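Tryptophan synthase alpha chain (Aquifex aeolicus, PDB 2EKC) probably catalyses the aldol cleavage of indoleglycerol phosphate to indole and glyceraldehyde 3-phosphate, as the alpha subunit of tryptophan synthase. Local coordinates at residues Pro129-Glu134 / Leu148-Leu153; Lys164-Ala169 / Thr174-Val179. One frame throughout, in Å; residues are numbered along the deposited sequence.

Contact 1. Residues Pro129-Glu134 / Leu148-Leu153; sequences PDLPPE and LSFVPL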
ATOM      1  N   PRO A 129       1.154  -9.016  -3.305  1.00 19.85           N
ATOM      2  CA  PRO A 129      -0.103  -9.740  -3.106  1.00 20.58           C
ATOM      3  C   PRO A 129      -0.108 -11.227  -3.437  1.00 21.32           C
ATOM      4  O   PRO A 129      -0.878 -11.982  -2.846  1.00 23.25           O
ATOM      5  CB  PRO A 129      -1.087  -8.951  -3.964  1.00 19.70           C
ATOM      6  CG  PRO A 129      -0.237  -8.503  -5.099  1.00 21.30           C
ATOM      7  CD  PRO A 129       1.021  -8.038  -4.397  1.00 18.89           C
ATOM      8  N   ASP A 130       0.746 -11.658  -4.361  1.00 20.19           N
ATOM      9  CA  ASP A 130       0.773 -13.070  -4.734  1.00 20.80           C
ATOM     10  C   ASP A 130       2.119 -13.738  -4.503  1.00 19.71           C
ATOM     11  O   ASP A 130       2.495 -14.649  -5.234  1.00 20.95           O
ATOM     12  CB  ASP A 130       0.367 -13.219  -6.206  1.00 19.47           C
ATOM     13  CG  ASP A 130       1.440 -12.724  -7.168  1.00 19.66           C
ATOM     14  OD1 ASP A 130       2.241 -11.838  -6.796  1.00 16.54           O
ATOM     15  OD2 ASP A 130       1.470 -13.217  -8.313  1.00 20.10           O
ATOM     16  N   LEU A 131       2.839 -13.303  -3.474  1.00 20.85           N
ATOM     17  CA  LEU A 131       4.154 -13.866  -3.187  1.00 18.77           C
ATOM     18  C   LEU A 131       4.128 -15.369  -2.927  1.00 18.86           C
ATOM     19  O   LEU A 131       3.538 -15.831  -1.948  1.00 19.46           O
ATOM     20  CB  LEU A 131       4.789 -13.161  -1.983  1.00 17.58           C
ATOM     21  CG  LEU A 131       6.217 -13.600  -1.617  1.00 14.90           C
ATOM     22  CD1 LEU A 131       7.172 -13.251  -2.745  1.00 14.00           C
ATOM     23  CD2 LEU A 131       6.657 -12.913  -0.332  1.00 15.15           C
ATOM     24  N   PRO A 132       4.768 -16.156  -3.809  1.00 19.07           N
ATOM     25  CA  PRO A 132       4.803 -17.613  -3.632  1.00 18.36           C
ATOM     26  C   PRO A 132       5.652 -17.927  -2.400  1.00 17.45           C
ATOM     27  O   PRO A 132       6.787 -17.474  -2.294  1.00 18.31           O
ATOM     28  CB  PRO A 132       5.464 -18.108  -4.923  1.00 19.25           C
ATOM     29  CG  PRO A 132       5.133 -17.028  -5.926  1.00 19.99           C
ATOM     30  CD  PRO A 132       5.338 -15.773  -5.114  1.00 19.81           C
ATOM     31  N   PRO A 133       5.111 -18.703  -1.448  1.00 18.72           N
ATOM     32  CA  PRO A 133       5.872 -19.041  -0.239  1.00 17.88           C
ATOM     33  C   PRO A 133       7.261 -19.612  -0.521  1.00 18.47           C
ATOM     34  O   PRO A 133       8.195 -19.395   0.253  1.00 18.72           O
ATOM     35  CB  PRO A 133       4.962 -20.043   0.469  1.00 18.56           C
ATOM     36  CG  PRO A 133       3.586 -19.564   0.080  1.00 20.82           C
ATOM     37  CD  PRO A 133       3.751 -19.269  -1.392  1.00 17.54           C
ATOM     38  N   GLU A 134       7.403 -20.329  -1.633  1.00 18.49           N
ATOM     39  CA  GLU A 134       8.689 -20.927  -1.985  1.00 20.14           C
ATOM     40  C   GLU A 134       9.700 -19.918  -2.546  1.00 20.81           C
ATOM     41  O   GLU A 134      10.844 -20.272  -2.832  1.00 21.38           O
ATOM     42  CB  GLU A 134       8.491 -22.075  -2.989  1.00 19.43           C
ATOM     43  CG  GLU A 134       8.188 -21.644  -4.428  1.00 19.08           C
ATOM     44  CD  GLU A 134       6.719 -21.379  -4.688  1.00 18.24           C
ATOM     45  OE1 GLU A 134       5.931 -21.302  -3.721  1.00 17.98           O
ATOM     46  OE2 GLU A 134       6.351 -21.245  -5.873  1.00 16.81           O
ATOM     47  N   LEU A 148      14.835  -2.422   1.812  1.00 15.77           N
ATOM     48  CA  LEU A 148      13.469  -2.237   1.338  1.00 13.51           C
ATOM     49  C   LEU A 148      12.603  -2.984   2.352  1.00 13.98           C
ATOM     50  O   LEU A 148      12.796  -4.177   2.585  1.00 12.63           O
ATOM     51  CB  LEU A 148      13.299  -2.841  -0.053  1.00 13.99           C
ATOM     52  CG  LEU A 148      14.005  -2.080  -1.171  1.00 13.44           C
ATOM     53  CD1 LEU A 148      14.025  -2.913  -2.438  1.00 14.11           C
ATOM     54  CD2 LEU A 148      13.292  -0.753  -1.399  1.00 13.79           C
ATOM     55  N   SER A 149      11.658  -2.273   2.955  1.00 12.69           N
ATOM     56  CA  SER A 149      10.797  -2.840   3.981  1.00 12.52           C
ATOM     57  C   SER A 149       9.860  -3.944   3.488  1.00 14.06           C
ATOM     58  O   SER A 149       9.096  -3.757   2.543  1.00 12.42           O
ATOM     59  CB  SER A 149       9.990  -1.713   4.629  1.00 11.91           C
ATOM     60  OG  SER A 149       9.470  -2.102   5.879  1.00 14.02           O
ATOM     61  N   PHE A 150       9.926  -5.097   4.144  1.00 14.79           N
ATOM     62  CA  PHE A 150       9.069  -6.219   3.787  1.00 16.72           C
ATOM     63  C   PHE A 150       7.757  -6.110   4.568  1.00 15.69           C
ATOM     64  O   PHE A 150       7.753  -6.034   5.797  1.00 14.94           O
ATOM     65  CB  PHE A 150       9.755  -7.549   4.118  1.00 18.52           C
ATOM     66  CG  PHE A 150       8.981  -8.752   3.668  1.00 21.52           C
ATOM     67  CD1 PHE A 150       8.917  -9.088   2.321  1.00 23.43           C
ATOM     68  CD2 PHE A 150       8.290  -9.536   4.588  1.00 23.40           C
ATOM     69  CE1 PHE A 150       8.172 -10.190   1.896  1.00 26.76           C
ATOM     70  CE2 PHE A 150       7.543 -10.637   4.177  1.00 24.20           C
ATOM     71  CZ  PHE A 150       7.484 -10.966   2.828  1.00 25.85           C
ATOM     72  N   VAL A 151       6.646  -6.098   3.843  1.00 17.06           N
ATOM     73  CA  VAL A 151       5.330  -5.983   4.459  1.00 17.51           C
ATOM     74  C   VAL A 151       4.526  -7.269   4.257  1.00 17.85           C
ATOM     75  O   VAL A 151       3.962  -7.495   3.191  1.00 16.69           O
ATOM     76  CB  VAL A 151       4.554  -4.798   3.848  1.00 17.30           C
ATOM     77  CG1 VAL A 151       3.182  -4.677   4.499  1.00 17.27           C
ATOM     78  CG2 VAL A 151       5.354  -3.507   4.032  1.00 18.63           C
ATOM     79  N   PRO A 152       4.477  -8.134   5.282  1.00 18.91           N
ATOM     80  CA  PRO A 152       3.731  -9.391   5.179  1.00 19.73           C
ATOM     81  C   PRO A 152       2.221  -9.165   5.153  1.00 19.92           C
ATOM     82  O   PRO A 152       1.721  -8.148   5.640  1.00 19.79           O
ATOM     83  CB  PRO A 152       4.190 -10.163   6.411  1.00 20.87           C
ATOM     84  CG  PRO A 152       4.419  -9.067   7.415  1.00 22.04           C
ATOM     85  CD  PRO A 152       5.138  -8.019   6.595  1.00 19.81           C
ATOM     86  N   LEU A 153       1.492 -10.112   4.573  1.00 21.87           N
ATOM     87  CA  LEU A 153       0.042  -9.993   4.495  1.00 21.67           C
ATOM     88  C   LEU A 153      -0.664 -10.971   5.422  1.00 21.12           C
ATOM     89  O   LEU A 153      -0.287 -12.138   5.516  1.00 22.14           O
ATOM     90  CB  LEU A 153      -0.434 -10.201   3.058  1.00 22.40           C
ATOM     91  CG  LEU A 153      -0.205  -9.036   2.090  1.00 25.73           C
ATOM     92  CD1 LEU A 153       1.281  -8.786   1.914  1.00 26.39           C
ATOM     93  CD2 LEU A 153      -0.851  -9.358   0.751  1.00 26.89           C
TER
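Pro129 and Leu153 bring the backbones of 129-134 and 148-153 nearest to each other, with 7.6 Å between their CA atoms, a spacing that side chains rather than main-chain bonds must bridge. The two segments belong to one beta-alpha-beta unit of a TIM barrel: 129-134 runs from the loop after strand 125-127 into the beginning of helix 133-145, whereas 148-153 lies on the next parallel strand, 149-154. Two small apolar meetings make up the contact.

In the first, Leu131 and Phe150 reach toward each other from opposite directions. CG of Leu131 stands anti to the backbone N (chi1 -177°), and the branched end brings CD2 to the rim of the Phe150 ring, in the ring plane, 3.8 Å from CZ. The same methyl lies equally close to Phe150 CE1, and therefore meets the CE1-CZ side of the ring. A long aromatic suits position 150 because its CB bond does not aim at the loop, yet the far end of the ring still arrives there. Both residues also pack on helix 133-145, Leu131 against Ala136 and Leu139, Phe150 against Lys140 and Met143, and so the pair joins the loop, the helix and the following strand.

The second meeting lies close to the predicted catalytic residues: the side chain of Pro129 is about 6 Å from that of Asp60, and that of Leu153 about 8 Å from that of Glu49. The CB of Pro129 is directed away from the strand, and it is CA that makes the contact. Leu153 has its CB bond pointing toward the loop and CG anti to the carbonyl carbon (chi1 -76°), and its CD2 methyl rests 3.9 Å from Pro129 CA.

Contact 2. Residues Lys164-Ala169 / Thr174-Val179; sequences KLICEA and TYFVSV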
ATOM      1  N   LYS A 164       2.584 -15.085  14.282  1.00 20.20           N
ATOM      2  CA  LYS A 164       3.933 -14.916  14.802  1.00 20.83           C
ATOM      3  C   LYS A 164       4.956 -14.871  13.671  1.00 20.64           C
ATOM      4  O   LYS A 164       5.957 -14.162  13.760  1.00 21.60           O
ATOM      5  CB  LYS A 164       4.289 -16.034  15.782  1.00 23.31           C
ATOM      6  CG  LYS A 164       5.639 -15.815  16.444  1.00 27.87           C
ATOM      7  CD  LYS A 164       5.840 -16.728  17.644  1.00 32.64           C
ATOM      8  CE  LYS A 164       7.098 -16.346  18.416  1.00 33.15           C
ATOM      9  NZ  LYS A 164       7.265 -17.161  19.652  1.00 35.67           N
ATOM     10  N   LEU A 165       4.708 -15.629  12.606  1.00 18.29           N
ATOM     11  CA  LEU A 165       5.615 -15.638  11.462  1.00 19.04           C
ATOM     12  C   LEU A 165       5.505 -14.308  10.717  1.00 18.46           C
ATOM     13  O   LEU A 165       6.479 -13.817  10.150  1.00 19.67           O
ATOM     14  CB  LEU A 165       5.274 -16.797  10.526  1.00 18.33           C
ATOM     15  CG  LEU A 165       5.573 -18.191  11.081  1.00 19.11           C
ATOM     16  CD1 LEU A 165       4.917 -19.252  10.210  1.00 19.09           C
ATOM     17  CD2 LEU A 165       7.078 -18.397  11.143  1.00 20.91           C
ATOM     18  N   ILE A 166       4.307 -13.735  10.721  1.00 18.65           N
ATOM     19  CA  ILE A 166       4.065 -12.451  10.072  1.00 20.24           C
ATOM     20  C   ILE A 166       4.841 -11.352  10.807  1.00 21.13           C
ATOM     21  O   ILE A 166       5.519 -10.532  10.187  1.00 22.21           O
ATOM     22  CB  ILE A 166       2.553 -12.108  10.084  1.00 18.10           C
ATOM     23  CG1 ILE A 166       1.802 -13.030   9.124  1.00 19.13           C
ATOM     24  CG2 ILE A 166       2.335 -10.653   9.705  1.00 18.84           C
ATOM     25  CD1 ILE A 166       0.294 -12.867   9.165  1.00 19.62           C
ATOM     26  N   CYS A 167       4.748 -11.346  12.133  1.00 22.41           N
ATOM     27  CA  CYS A 167       5.438 -10.342  12.942  1.00 23.90           C
ATOM     28  C   CYS A 167       6.953 -10.371  12.740  1.00 24.04           C
ATOM     29  O   CYS A 167       7.586  -9.331  12.553  1.00 23.67           O
ATOM     30  CB  CYS A 167       5.115 -10.556  14.421  1.00 25.32           C
ATOM     31  SG  CYS A 167       5.491  -9.137  15.502  1.00 30.36           S
ATOM     32  N   GLU A 168       7.536 -11.564  12.772  1.00 25.40           N
ATOM     33  CA  GLU A 168       8.976 -11.682  12.595  1.00 27.70           C
ATOM     34  C   GLU A 168       9.391 -11.380  11.158  1.00 26.46           C
ATOM     35  O   GLU A 168      10.546 -11.055  10.894  1.00 25.45           O
ATOM     36  CB  GLU A 168       9.452 -13.080  13.005  1.00 30.15           C
ATOM     37  CG  GLU A 168       8.814 -14.221  12.242  1.00 36.16           C
ATOM     38  CD  GLU A 168       9.356 -15.573  12.675  1.00 40.37           C
ATOM     39  OE1 GLU A 168       9.176 -15.939  13.859  1.00 42.00           O
ATOM     40  OE2 GLU A 168       9.965 -16.267  11.829  1.00 41.52           O
ATOM     41  N   ALA A 169       8.443 -11.473  10.232  1.00 25.04           N
ATOM     42  CA  ALA A 169       8.735 -11.202   8.828  1.00 25.12           C
ATOM     43  C   ALA A 169       8.622  -9.718   8.488  1.00 24.33           C
ATOM     44  O   ALA A 169       9.229  -9.247   7.529  1.00 26.18           O
ATOM     45  CB  ALA A 169       7.797 -12.006   7.936  1.00 24.86           C
ATOM     46  N   THR A 174       2.588  -4.310   8.989  1.00 16.71           N
ATOM     47  CA  THR A 174       1.889  -5.449   8.413  1.00 16.95           C
ATOM     48  C   THR A 174       0.582  -4.985   7.783  1.00 16.56           C
ATOM     49  O   THR A 174       0.056  -3.925   8.123  1.00 13.48           O
ATOM     50  CB  THR A 174       1.548  -6.512   9.481  1.00 18.34           C
ATOM     51  OG1 THR A 174       0.656  -5.950  10.450  1.00 19.82           O
ATOM     52  CG2 THR A 174       2.810  -6.995  10.182  1.00 18.32           C
ATOM     53  N   TYR A 175       0.065  -5.792   6.866  1.00 17.29           N
ATOM     54  CA  TYR A 175      -1.183  -5.487   6.188  1.00 18.72           C
ATOM     55  C   TYR A 175      -2.135  -6.677   6.258  1.00 17.19           C
ATOM     56  O   TYR A 175      -1.781  -7.783   5.852  1.00 17.15           O
ATOM     57  CB  TYR A 175      -0.929  -5.143   4.714  1.00 22.48           C
ATOM     58  CG  TYR A 175      -2.213  -4.999   3.921  1.00 27.55           C
ATOM     59  CD1 TYR A 175      -3.109  -3.965   4.193  1.00 29.28           C
ATOM     60  CD2 TYR A 175      -2.569  -5.939   2.952  1.00 31.38           C
ATOM     61  CE1 TYR A 175      -4.335  -3.869   3.527  1.00 31.24           C
ATOM     62  CE2 TYR A 175      -3.797  -5.856   2.278  1.00 34.17           C
ATOM     63  CZ  TYR A 175      -4.675  -4.818   2.575  1.00 34.30           C
ATOM     64  OH  TYR A 175      -5.897  -4.741   1.938  1.00 35.61           O
ATOM     65  N   PHE A 176      -3.337  -6.447   6.778  1.00 15.19           N
ATOM     66  CA  PHE A 176      -4.348  -7.494   6.862  1.00 16.75           C
ATOM     67  C   PHE A 176      -5.539  -7.113   5.990  1.00 19.64           C
ATOM     68  O   PHE A 176      -5.892  -5.940   5.899  1.00 17.38           O
ATOM     69  CB  PHE A 176      -4.858  -7.668   8.298  1.00 15.95           C
ATOM     70  CG  PHE A 176      -4.004  -8.551   9.153  1.00 16.94           C
ATOM     71  CD1 PHE A 176      -2.698  -8.194   9.465  1.00 16.41           C
ATOM     72  CD2 PHE A 176      -4.519  -9.735   9.673  1.00 17.22           C
ATOM     73  CE1 PHE A 176      -1.914  -9.008  10.294  1.00 18.68           C
ATOM     74  CE2 PHE A 176      -3.745 -10.552  10.500  1.00 17.73           C
ATOM     75  CZ  PHE A 176      -2.445 -10.189  10.811  1.00 15.41           C
ATOM     76  N   VAL A 177      -6.150  -8.105   5.353  1.00 23.78           N
ATOM     77  CA  VAL A 177      -7.337  -7.870   4.537  1.00 27.17           C
ATOM     78  C   VAL A 177      -8.514  -7.976   5.513  1.00 28.40           C
ATOM     79  O   VAL A 177      -8.461  -8.761   6.459  1.00 28.25           O
ATOM     80  CB  VAL A 177      -7.471  -8.924   3.425  1.00 28.21           C
ATOM     81  CG1 VAL A 177      -6.282  -8.822   2.487  1.00 30.84           C
ATOM     82  CG2 VAL A 177      -7.554 -10.321   4.027  1.00 28.52           C
ATOM     83  N   SER A 178      -9.567  -7.198   5.288  1.00 29.76           N
ATOM     84  CA  SER A 178     -10.707  -7.189   6.201  1.00 32.00           C
ATOM     85  C   SER A 178     -11.745  -8.294   6.041  1.00 34.28           C
ATOM     86  O   SER A 178     -12.555  -8.512   6.944  1.00 33.50           O
ATOM     87  CB  SER A 178     -11.424  -5.837   6.127  1.00 31.22           C
ATOM     88  OG  SER A 178     -12.156  -5.718   4.921  1.00 30.65           O
ATOM     89  N   VAL A 179     -11.730  -8.988   4.908  1.00 35.96           N
ATOM     90  CA  VAL A 179     -12.707 -10.046   4.669  1.00 38.75           C
ATOM     91  C   VAL A 179     -12.042 -11.404   4.458  1.00 40.35           C
ATOM     92  O   VAL A 179     -10.870 -11.482   4.093  1.00 39.76           O
ATOM     93  CB  VAL A 179     -13.592  -9.712   3.437  1.00 38.65           C
ATOM     94  CG1 VAL A 179     -12.773  -9.821   2.165  1.00 39.17           C
ATOM     95  CG2 VAL A 179     -14.801 -10.637   3.386  1.00 39.53           C
TER
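Ile166 meets Thr174 at about a right angle and Phe176 on a slant, using a different branch for each. This is the helix-to-strand half of a beta-alpha-beta unit in the TIM barrel: helix 160-169 packs on strand 174-177, which follows it after a short loop. All three side chains are buried, and beta-branched isoleucine suits the helix face because its two arms diverge from CB. The shorter arm, CG2, reaches the CG2 methyl of Thr174 at 3.7 Å. The longer one is extended (chi2 174°), carrying CD1 to Phe176.

Threonine fits its place by having two unlike ends. Its chi1 of 63° sets CG2 anti to the carbonyl carbon, where it serves the apolar contact, while OG1 is hydrogen-bonded to Tyr201 OH in helix 192-204. The buried hydroxyl is thus satisfied from the next helix without costing the methyl its place against Ile166. Tyr201 also meets the Phe176 ring edge-to-face, so one tyrosine touches both strand residues.

Phe176 leaves the strand to one side of helix 160-169, and its ring then reaches back to it. The side chain also packs on Ile194 and Lys197 of helix 192-204, and the outermost ring carbon, CZ, lies 4.2 Å from Ile166 CD1.

How the contacts relate
Contact 1 is a surface contact, its four touching residues all partly exposed, whereas the three residues of contact 2 are buried. They occupy successive beta-alpha-beta units that share strand 149-154, and a probable hydrogen bond from Tyr175 N to Pro152 O, 3.1 Å long, ties that strand to its neighbour 174-177. Both contacts are apolar, but contact 1 joins a loop to a strand near the predicted active-site residues, while contact 2 sets a helix against a strand and includes a buried threonine whose hydroxyl bonds to Tyr201. The two contacts also touch: Phe150 lies against Ala169, and Pro152 against Ile166 and Thr174.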